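Local coordinates for dTDP-4-dehydrorhamnose 3,5-epimerase (Sulfolobus tokodaii, PDB 2B9U), which probably catalyses epimerization at C3' and C5' of a dTDP-4-keto-6-deoxy sugar on the way to dTDP-L-rhamnose, at residues Leu60-Lys71 with Thr133-Cys144; Val87-Gly95 with Ser168-Asp176. All blocks are in the same frame, centred on the assembly; numbering follows the deposited sequence.

Contact 1 of 2, residues Leu60-Lys71 with Thr133-Cys144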
loop_
_atom_site.group_PDB
_atom_site.type_symbol
_atom_site.label_atom_id
_atom_site.label_comp_id
_atom_site.label_asym_id
_atom_site.label_seq_id
_atom_site.Cartn_x
_atom_site.Cartn_y
_atom_site.Cartn_z
ATOM N N LEU A 60 17.760 -12.605 -2.260
ATOM C CA LEU A 60 17.714 -11.519 -1.278
ATOM C C LEU A 60 18.221 -10.248 -1.974
ATOM O O LEU A 60 19.404 -10.149 -2.323
ATOM C CB LEU A 60 18.557 -11.875 -0.039
ATOM C CG LEU A 60 18.415 -13.283 0.571
ATOM C CD1 LEU A 60 19.399 -13.534 1.729
ATOM C CD2 LEU A 60 17.004 -13.534 1.036
ATOM N N HIS A 61 17.316 -9.301 -2.201
ATOM C CA HIS A 61 17.575 -8.175 -3.094
ATOM C C HIS A 61 17.958 -6.883 -2.403
ATOM O O HIS A 61 17.474 -6.578 -1.311
ATOM C CB HIS A 61 16.353 -7.888 -3.953
ATOM C CG HIS A 61 15.842 -9.072 -4.704
ATOM N ND1 HIS A 61 14.504 -9.388 -4.767
ATOM C CD2 HIS A 61 16.486 -10.016 -5.428
ATOM C CE1 HIS A 61 14.344 -10.471 -5.505
ATOM N NE2 HIS A 61 15.531 -10.868 -5.924
ATOM N N TYR A 62 18.824 -6.127 -3.073
ATOM C CA TYR A 62 19.179 -4.757 -2.689
ATOM C C TYR A 62 19.628 -3.970 -3.935
ATOM O O TYR A 62 20.064 -4.556 -4.925
ATOM C CB TYR A 62 20.274 -4.741 -1.604
ATOM C CG TYR A 62 21.502 -5.563 -1.933
ATOM C CD1 TYR A 62 21.482 -6.955 -1.828
ATOM C CD2 TYR A 62 22.686 -4.955 -2.351
ATOM C CE1 TYR A 62 22.597 -7.718 -2.131
ATOM C CE2 TYR A 62 23.818 -5.722 -2.659
ATOM C CZ TYR A 62 23.750 -7.103 -2.537
ATOM O OH TYR A 62 24.838 -7.881 -2.836
ATOM N N GLN A 63 19.494 -2.649 -3.883
ATOM C CA GLN A 63 20.075 -1.782 -4.896
ATOM C C GLN A 63 21.313 -1.103 -4.318
ATOM O O GLN A 63 21.280 -0.589 -3.205
ATOM C CB GLN A 63 19.053 -0.762 -5.407
ATOM C CG GLN A 63 18.384 -1.187 -6.722
ATOM C CD GLN A 63 17.201 -0.329 -7.157
ATOM O OE1 GLN A 63 16.329 -0.812 -7.887
ATOM N NE2 GLN A 63 17.154 0.933 -6.714
ATOM N N ARG A 64 22.411 -1.131 -5.068
ATOM C CA ARG A 64 23.657 -0.533 -4.594
ATOM C C ARG A 64 23.632 0.992 -4.684
ATOM O O ARG A 64 22.855 1.564 -5.449
ATOM C CB ARG A 64 24.884 -1.124 -5.323
ATOM C CG ARG A 64 24.760 -1.155 -6.832
ATOM C CD ARG A 64 26.065 -1.498 -7.543
ATOM N NE ARG A 64 25.957 -1.315 -8.991
ATOM C CZ ARG A 64 26.020 -0.141 -9.625
ATOM N NH1 ARG A 64 26.200 0.998 -8.955
ATOM N NH2 ARG A 64 25.907 -0.104 -10.951
ATOM N N THR A 65 24.474 1.629 -3.876
ATOM C CA THR A 65 24.712 3.073 -3.915
ATOM C C THR A 65 25.081 3.503 -5.360
ATOM O O THR A 65 25.835 2.800 -6.028
ATOM C CB THR A 65 25.787 3.420 -2.848
ATOM O OG1 THR A 65 25.127 3.786 -1.621
ATOM C CG2 THR A 65 26.720 4.539 -3.277
ATOM N N PRO A 66 24.548 4.641 -5.858
ATOM C CA PRO A 66 23.756 5.725 -5.279
ATOM C C PRO A 66 22.250 5.559 -5.487
ATOM O O PRO A 66 21.515 6.552 -5.514
ATOM C CB PRO A 66 24.231 6.933 -6.091
ATOM C CG PRO A 66 24.445 6.378 -7.464
ATOM C CD PRO A 66 24.808 4.897 -7.291
ATOM N N LYS A 67 21.812 4.315 -5.653
ATOM C CA LYS A 67 20.405 3.993 -5.867
ATOM C C LYS A 67 19.911 3.004 -4.808
ATOM O O LYS A 67 19.062 2.154 -5.078
ATOM C CB LYS A 67 20.198 3.435 -7.280
ATOM C CG LYS A 67 20.419 4.456 -8.393
ATOM C CD LYS A 67 19.255 5.411 -8.517
ATOM C CE LYS A 67 19.561 6.519 -9.528
ATOM N NZ LYS A 67 18.349 7.388 -9.778
ATOM N N GLU A 68 20.456 3.136 -3.605
ATOM C CA GLU A 68 20.064 2.333 -2.459
ATOM C C GLU A 68 18.620 2.622 -2.024
ATOM O O GLU A 68 18.098 3.713 -2.231
ATOM C CB GLU A 68 21.054 2.539 -1.301
ATOM C CG GLU A 68 20.978 3.897 -0.568
ATOM C CD GLU A 68 21.464 5.095 -1.389
ATOM O OE1 GLU A 68 22.143 4.912 -2.425
ATOM O OE2 GLU A 68 21.151 6.235 -0.983
ATOM N N GLN A 69 17.985 1.626 -1.422
ATOM C CA GLN A 69 16.584 1.722 -1.060
ATOM C C GLN A 69 16.359 1.276 0.376
ATOM O O GLN A 69 16.967 0.314 0.837
ATOM C CB GLN A 69 15.732 0.859 -2.005
ATOM C CG GLN A 69 15.663 1.334 -3.446
ATOM C CD GLN A 69 14.933 0.362 -4.372
ATOM O OE1 GLN A 69 14.145 0.782 -5.231
ATOM N NE2 GLN A 69 15.192 -0.931 -4.215
ATOM N N GLY A 70 15.488 1.996 1.074
ATOM C CA GLY A 70 14.850 1.485 2.269
ATOM C C GLY A 70 13.530 0.850 1.885
ATOM O O GLY A 70 12.992 1.143 0.816
ATOM N N LYS A 71 13.026 -0.035 2.739
ATOM C CA LYS A 71 11.815 -0.833 2.452
ATOM C C LYS A 71 10.966 -1.027 3.711
ATOM O O LYS A 71 11.490 -1.390 4.781
ATOM C CB LYS A 71 12.201 -2.207 1.877
ATOM C CG LYS A 71 12.929 -2.137 0.513
ATOM C CD LYS A 71 13.356 -3.498 0.039
ATOM C CE LYS A 71 14.430 -3.385 -1.049
ATOM N NZ LYS A 71 15.110 -4.707 -1.306
ATOM N N THR A 133 11.559 3.521 -0.158
ATOM C CA THR A 133 12.083 4.855 0.131
ATOM C C THR A 133 13.433 5.019 -0.557
ATOM O O THR A 133 13.995 4.044 -1.076
ATOM C CB THR A 133 12.230 5.113 1.658
ATOM O OG1 THR A 133 13.340 4.366 2.167
ATOM C CG2 THR A 133 10.940 4.725 2.435
ATOM N N HIS A 134 13.919 6.259 -0.588
ATOM C CA HIS A 134 15.264 6.635 -1.083
ATOM C C HIS A 134 15.384 6.760 -2.596
ATOM O O HIS A 134 15.639 7.852 -3.114
ATOM C CB HIS A 134 16.371 5.712 -0.533
ATOM C CG HIS A 134 16.659 5.911 0.918
ATOM N ND1 HIS A 134 15.783 5.522 1.908
ATOM C CD2 HIS A 134 17.733 6.446 1.553
ATOM C CE1 HIS A 134 16.304 5.802 3.092
ATOM N NE2 HIS A 134 17.485 6.370 2.904
ATOM N N ASN A 135 15.200 5.652 -3.299
ATOM C CA ASN A 135 15.387 5.596 -4.744
ATOM C C ASN A 135 14.480 4.596 -5.409
ATOM O O ASN A 135 14.212 3.532 -4.858
ATOM C CB ASN A 135 16.828 5.239 -5.077
ATOM C CG ASN A 135 17.765 6.381 -4.816
ATOM O OD1 ASN A 135 17.641 7.450 -5.423
ATOM N ND2 ASN A 135 18.681 6.186 -3.881
ATOM N N GLU A 136 14.025 4.935 -6.609
ATOM C CA GLU A 136 13.168 4.057 -7.377
ATOM C C GLU A 136 13.907 2.821 -7.891
ATOM O O GLU A 136 15.125 2.690 -7.734
ATOM C CB GLU A 136 12.544 4.827 -8.540
ATOM C CG GLU A 136 11.605 5.925 -8.095
ATOM C CD GLU A 136 10.942 6.649 -9.256
ATOM O OE1 GLU A 136 10.993 6.148 -10.413
ATOM O OE2 GLU A 136 10.375 7.734 -8.996
ATOM N N TYR A 137 13.130 1.906 -8.461
ATOM C CA TYR A 137 13.604 0.824 -9.301
ATOM C C TYR A 137 14.693 1.319 -10.240
ATOM O O TYR A 137 14.503 2.302 -10.972
ATOM C CB TYR A 137 12.423 0.327 -10.114
ATOM C CG TYR A 137 12.695 -0.759 -11.134
ATOM C CD1 TYR A 137 13.385 -1.922 -10.795
ATOM C CD2 TYR A 137 12.200 -0.643 -12.430
ATOM C CE1 TYR A 137 13.600 -2.930 -11.741
ATOM C CE2 TYR A 137 12.402 -1.646 -13.375
ATOM C CZ TYR A 137 13.095 -2.781 -13.024
ATOM O OH TYR A 137 13.309 -3.753 -13.966
ATOM N N SER A 138 15.841 0.652 -10.187
ATOM C CA SER A 138 16.981 0.985 -11.039
ATOM C C SER A 138 17.773 -0.290 -11.320
ATOM O O SER A 138 18.656 -0.661 -10.538
ATOM C CB SER A 138 17.871 2.049 -10.380
ATOM O OG SER A 138 18.965 2.405 -11.212
ATOM N N PRO A 139 17.434 -0.979 -12.426
ATOM C CA PRO A 139 18.099 -2.213 -12.870
ATOM C C PRO A 139 19.645 -2.188 -12.917
ATOM O O PRO A 139 20.265 -3.184 -12.523
ATOM C CB PRO A 139 17.513 -2.445 -14.261
ATOM C CG PRO A 139 16.169 -1.817 -14.195
ATOM C CD PRO A 139 16.325 -0.608 -13.325
ATOM N N PRO A 140 20.270 -1.083 -13.401
ATOM C CA PRO A 140 21.740 -1.087 -13.386
ATOM C C PRO A 140 22.364 -1.274 -11.995
ATOM O O PRO A 140 23.495 -1.770 -11.895
ATOM C CB PRO A 140 22.101 0.294 -13.953
ATOM C CG PRO A 140 20.916 0.675 -14.794
ATOM C CD PRO A 140 19.748 0.163 -14.005
ATOM N N HIS A 141 21.628 -0.901 -10.947
ATOM C CA HIS A 141 22.124 -0.938 -9.572
ATOM C C HIS A 141 21.617 -2.141 -8.745
ATOM O O HIS A 141 21.979 -2.296 -7.572
ATOM C CB HIS A 141 21.785 0.377 -8.868
ATOM C CG HIS A 141 22.288 1.588 -9.585
ATOM N ND1 HIS A 141 21.658 2.111 -10.693
ATOM C CD2 HIS A 141 23.361 2.380 -9.353
ATOM C CE1 HIS A 141 22.321 3.177 -11.112
ATOM N NE2 HIS A 141 23.358 3.362 -10.314
ATOM N N GLU A 142 20.789 -2.982 -9.361
ATOM C CA GLU A 142 20.252 -4.173 -8.701
ATOM C C GLU A 142 21.345 -5.202 -8.440
ATOM O O GLU A 142 22.188 -5.454 -9.301
ATOM C CB GLU A 142 19.118 -4.791 -9.528
ATOM C CG GLU A 142 17.756 -4.119 -9.322
ATOM C CD GLU A 142 16.658 -4.632 -10.269
ATOM O OE1 GLU A 142 16.961 -4.971 -11.443
ATOM O OE2 GLU A 142 15.480 -4.684 -9.838
ATOM N N ARG A 143 21.329 -5.766 -7.233
ATOM C CA ARG A 143 22.230 -6.848 -6.826
ATOM C C ARG A 143 21.476 -7.809 -5.886
ATOM O O ARG A 143 20.458 -7.442 -5.293
ATOM C CB ARG A 143 23.472 -6.292 -6.107
ATOM C CG ARG A 143 24.460 -5.468 -6.967
ATOM C CD ARG A 143 25.064 -6.286 -8.134
ATOM N NE ARG A 143 26.233 -5.640 -8.743
ATOM C CZ ARG A 143 26.177 -4.617 -9.600
ATOM N NH1 ARG A 143 25.007 -4.093 -9.973
ATOM N NH2 ARG A 143 27.305 -4.107 -10.088
ATOM N N CYS A 144 21.983 -9.034 -5.752
ATOM C CA CYS A 144 21.407 -9.984 -4.817
ATOM C C CYS A 144 22.435 -10.944 -4.247
ATOM O O CYS A 144 23.527 -11.126 -4.812
ATOM C CB CYS A 144 20.247 -10.765 -5.462
ATOM S SG CYS A 144 20.705 -11.654 -6.955
HETATM O O HOH W 1 19.894 8.415 -2.023
#
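Extended beyond CG (chi2 170°), the Gln63 chain carries its amide to the backbone of Glu136 and Ser138, while Lys67 CG, set anti to its carbonyl carbon (chi1 -68°), lies on the ring of His141. Both segments belong to the flattened, jelly-roll-like barrel of this cupin-clan enzyme. Strand 142-144, an outermost strand of its sheet within the chain, runs antiparallel to strand 60-63, and Tyr62 with Arg143 makes the hydrogen-bonded pair, Arg143 N reaching Tyr62 O at 2.9 Å. Past the strands, Arg64 N meets His141 O at 2.8 Å.

The Gln63 amide works at both ends. Its OE1 accepts Ser138 N at 2.8 Å, the donor standing above the carbonyl plane. NE2 spends one hydrogen on Glu136 O (2.9 Å) and the other on Lys67 O (2.8 Å), both acceptors close to the amide plane, which fixes its rotation. Two of these bonds grip the backbone on either side of Tyr137, the residue predicted to stack on the thymidine ring of the substrate. With a leucine here, Ser138 N and the carbonyls of Glu136 and Lys67 would probably lose these mates, setting the loop around Tyr137 freer to move.

The His141 ring is sandwiched: Lys67 CG sits 3.4 Å from its centroid in a CH-pi contact, and Arg64 NH2 lies over the opposite face. A hydrogen bond between His141 ND1 and Ser138 OG holds the ring's rotation. Farther along, Asn135 ND2 donates to a lone pair of Glu68 O at 3.0 Å, and one water joins the same ND2 to Glu68 OE2.

Contact 2 of 2, residues Val87-Gly95 with Ser168-Asp176; sequences VRKSSPTFG and SLEKAEVFD
Val87, Leu169 and Asp176 give up the most surface here, Val87 from the loop and the other two from opposite ends of the C-terminal tail. Val87 turns its two methyls to different partners: CG1 meets Leu169 CD1 at 4.1 Å, and CG2 approaches the Phe175 ring at CD1. Between them Val174 fills in, its CG1 4.0 Å from Val87 CB. Leu169 swings CG away from its own backbone N (chi1 -178°), a turn that sends CD1 to Phe94 CZ at 3.8 Å and CD2 over the CA of Gly95. Val174 CG2 touches both the Phe94 ring at CE1 and the CG of Lys89.

Asp176 contributes its main chain, as the last residue. Its terminal oxygen OXT is gripped twice by one residue, from Ser90 N at 2.7 Å and from Ser90 OG at 2.6 Å. The serine hydroxyl reaches it from between the backbone N and carbonyl carbon (chi1 78°). Just before, Lys89 N gives a straight bond to Phe175 O (2.8 Å), whereas the bond from Phe175 N to Val87 O is weak. Ser90 lies within a type I beta turn from Arg88 to Ser91, and Arg88 itself points its guanidinium group off to a salt bridge with Asp86. This is a chain terminus held by one beta bridge, Arg88 with Phe175, and by the Ser90 bonds to its carboxylate, on the hairpin loop joining the antiparallel strands 79-86 and 97-103 of the jelly-roll-like barrel.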
loop_
_atom_site.group_PDB
_atom_site.type_symbol
_atom_site.label_atom_id
_atom_site.label_comp_id
_atom_site.label_asym_id
_atom_site.label_seq_id
_atom_site.Cartn_x
_atom_site.Cartn_y
_atom_site.Cartn_z
ATOM N N VAL A 87 24.485 -6.447 4.513
ATOM C CA VAL A 87 25.462 -6.674 3.448
ATOM C C VAL A 87 26.409 -5.472 3.269
ATOM O O VAL A 87 26.962 -5.251 2.185
ATOM C CB VAL A 87 24.793 -7.070 2.085
ATOM C CG1 VAL A 87 24.002 -8.372 2.217
ATOM C CG2 VAL A 87 23.930 -5.924 1.514
ATOM N N ARG A 88 26.575 -4.698 4.340
ATOM C CA ARG A 88 27.592 -3.638 4.396
ATOM C C ARG A 88 28.892 -4.230 4.941
ATOM O O ARG A 88 28.976 -4.594 6.115
ATOM C CB ARG A 88 27.123 -2.487 5.295
ATOM C CG ARG A 88 25.797 -1.871 4.901
ATOM C CD ARG A 88 25.215 -1.025 6.015
ATOM N NE ARG A 88 24.794 -1.823 7.163
ATOM C CZ ARG A 88 24.160 -1.334 8.223
ATOM N NH1 ARG A 88 23.870 -0.041 8.286
ATOM N NH2 ARG A 88 23.802 -2.135 9.218
ATOM N N LYS A 89 29.897 -4.332 4.082
ATOM C CA LYS A 89 31.179 -4.958 4.439
ATOM C C LYS A 89 31.799 -4.494 5.765
ATOM O O LYS A 89 32.263 -5.324 6.557
ATOM C CB LYS A 89 32.184 -4.793 3.305
ATOM C CG LYS A 89 32.258 -5.992 2.367
ATOM C CD LYS A 89 33.306 -5.791 1.260
ATOM C CE LYS A 89 34.740 -5.949 1.796
ATOM N NZ LYS A 89 34.998 -7.303 2.382
ATOM N N SER A 90 31.788 -3.180 6.011
ATOM C CA SER A 90 32.490 -2.598 7.161
ATOM C C SER A 90 31.588 -2.482 8.378
ATOM O O SER A 90 31.949 -1.837 9.374
ATOM C CB SER A 90 33.079 -1.227 6.809
ATOM O OG SER A 90 32.082 -0.214 6.825
ATOM N N SER A 91 30.415 -3.101 8.298
ATOM C CA SER A 91 29.501 -3.134 9.426
ATOM C C SER A 91 29.981 -4.168 10.450
ATOM O O SER A 91 30.491 -5.225 10.063
ATOM C CB SER A 91 28.079 -3.442 8.952
ATOM O OG SER A 91 27.184 -3.517 10.042
ATOM N N PRO A 92 29.829 -3.869 11.759
ATOM C CA PRO A 92 30.220 -4.834 12.789
ATOM C C PRO A 92 29.276 -6.035 12.793
ATOM O O PRO A 92 29.421 -6.944 13.625
ATOM C CB PRO A 92 30.052 -4.033 14.089
ATOM C CG PRO A 92 28.970 -3.053 13.774
ATOM C CD PRO A 92 29.272 -2.637 12.358
ATOM N N THR A 93 28.314 -6.014 11.864
ATOM C CA THR A 93 27.239 -7.002 11.784
ATOM C C THR A 93 27.051 -7.550 10.362
ATOM O O THR A 93 25.999 -8.113 10.047
ATOM C CB THR A 93 25.897 -6.404 12.261
ATOM O OG1 THR A 93 25.631 -5.195 11.534
ATOM C CG2 THR A 93 25.922 -6.109 13.762
ATOM N N PHE A 94 28.061 -7.380 9.509
ATOM C CA PHE A 94 28.031 -7.914 8.141
ATOM C C PHE A 94 27.772 -9.422 8.151
ATOM O O PHE A 94 28.471 -10.183 8.836
ATOM C CB PHE A 94 29.341 -7.605 7.413
ATOM C CG PHE A 94 29.447 -8.218 6.040
ATOM C CD1 PHE A 94 28.813 -7.635 4.947
ATOM C CD2 PHE A 94 30.210 -9.360 5.831
ATOM C CE1 PHE A 94 28.924 -8.189 3.671
ATOM C CE2 PHE A 94 30.322 -9.924 4.556
ATOM C CZ PHE A 94 29.677 -9.340 3.475
ATOM N N GLY A 95 26.752 -9.839 7.403
ATOM C CA GLY A 95 26.365 -11.239 7.347
ATOM C C GLY A 95 25.342 -11.630 8.394
ATOM O O GLY A 95 24.828 -12.737 8.357
ATOM N N SER A 168 26.596 -16.361 -3.671
ATOM C CA SER A 168 26.685 -16.481 -2.218
ATOM C C SER A 168 27.202 -15.173 -1.611
ATOM O O SER A 168 27.823 -14.357 -2.301
ATOM C CB SER A 168 27.585 -17.654 -1.821
ATOM O OG SER A 168 28.921 -17.424 -2.233
ATOM N N LEU A 169 26.932 -14.965 -0.329
ATOM C CA LEU A 169 27.376 -13.753 0.359
ATOM C C LEU A 169 28.851 -13.395 0.119
ATOM O O LEU A 169 29.167 -12.243 -0.197
ATOM C CB LEU A 169 27.102 -13.847 1.859
ATOM C CG LEU A 169 27.511 -12.591 2.632
ATOM C CD1 LEU A 169 26.784 -11.360 2.100
ATOM C CD2 LEU A 169 27.250 -12.782 4.095
ATOM N N GLU A 170 29.741 -14.379 0.256
ATOM C CA GLU A 170 31.185 -14.120 0.145
ATOM C C GLU A 170 31.685 -13.817 -1.272
ATOM O O GLU A 170 32.800 -13.307 -1.441
ATOM C CB GLU A 170 32.000 -15.244 0.794
ATOM C CG GLU A 170 32.374 -14.976 2.254
ATOM C CD GLU A 170 31.228 -15.217 3.235
ATOM O OE1 GLU A 170 30.546 -16.253 3.106
ATOM O OE2 GLU A 170 31.027 -14.380 4.153
ATOM N N LYS A 171 30.854 -14.104 -2.277
ATOM C CA LYS A 171 31.172 -13.776 -3.673
ATOM C C LYS A 171 30.548 -12.451 -4.149
ATOM O O LYS A 171 31.138 -11.729 -4.961
ATOM C CB LYS A 171 30.751 -14.916 -4.607
ATOM C CG LYS A 171 31.497 -16.236 -4.390
ATOM C CD LYS A 171 32.907 -16.223 -4.986
ATOM C CE LYS A 171 33.428 -17.640 -5.212
ATOM N NZ LYS A 171 32.918 -18.262 -6.481
ATOM N N ALA A 172 29.368 -12.134 -3.622
ATOM C CA ALA A 172 28.570 -10.982 -4.046
ATOM C C ALA A 172 29.276 -9.624 -3.990
ATOM O O ALA A 172 30.180 -9.409 -3.175
ATOM C CB ALA A 172 27.298 -10.924 -3.225
ATOM N N GLU A 173 28.837 -8.722 -4.870
ATOM C CA GLU A 173 29.193 -7.305 -4.827
ATOM C C GLU A 173 28.246 -6.603 -3.849
ATOM O O GLU A 173 27.041 -6.516 -4.095
ATOM C CB GLU A 173 29.080 -6.679 -6.229
ATOM C CG GLU A 173 30.009 -7.278 -7.292
ATOM C CD GLU A 173 31.486 -6.959 -7.037
ATOM O OE1 GLU A 173 31.923 -5.825 -7.367
ATOM O OE2 GLU A 173 32.202 -7.844 -6.510
ATOM N N VAL A 174 28.791 -6.106 -2.740
ATOM C CA VAL A 174 27.968 -5.635 -1.624
ATOM C C VAL A 174 28.234 -4.180 -1.196
ATOM O O VAL A 174 29.052 -3.481 -1.798
ATOM C CB VAL A 174 28.082 -6.593 -0.393
ATOM C CG1 VAL A 174 27.531 -7.978 -0.720
ATOM C CG2 VAL A 174 29.526 -6.679 0.113
ATOM N N PHE A 175 27.519 -3.742 -0.160
ATOM C CA PHE A 175 27.665 -2.397 0.408
ATOM C C PHE A 175 28.963 -2.222 1.207
ATOM O O PHE A 175 29.621 -3.197 1.583
ATOM C CB PHE A 175 26.486 -2.078 1.332
ATOM C CG PHE A 175 25.269 -1.538 0.632
ATOM C CD1 PHE A 175 24.457 -2.367 -0.137
ATOM C CD2 PHE A 175 24.907 -0.202 0.783
ATOM C CE1 PHE A 175 23.315 -1.866 -0.763
ATOM C CE2 PHE A 175 23.763 0.307 0.158
ATOM C CZ PHE A 175 22.971 -0.528 -0.615
ATOM N N ASP A 176 29.296 -0.965 1.488
ATOM C CA ASP A 176 30.481 -0.607 2.268
ATOM C C ASP A 176 30.185 -0.556 3.763
ATOM O O ASP A 176 29.151 -0.040 4.210
ATOM C CB ASP A 176 31.042 0.732 1.787
ATOM C CG ASP A 176 31.258 0.760 0.285
ATOM O OD1 ASP A 176 32.424 0.856 -0.145
ATOM O OD2 ASP A 176 30.262 0.659 -0.466
ATOM O OXT ASP A 176 30.989 -1.043 4.560
#

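How the contacts relate
From the N terminus the chain passes through 60-71, then 87-95, then 133-144 and finally 168-176, so the two contacts cross: contact 1 closes a loop of 61 residues that contains the first half of contact 2, and contact 2 closes one of 72 that contains the second half of contact 1. Contact 1 pairs strand 57-63 with strand 142-144, outermost in its sheet within the chain, and packs the loop leading to strand 70-75 against the loop that follows strand 126-133; contact 2 fastens the C-terminal tail to the turn after strand 79-86. The two touch: Tyr62 OH probably bonds to Glu173 O, and the Phe175 ring packs against Tyr62 and Gln63 O.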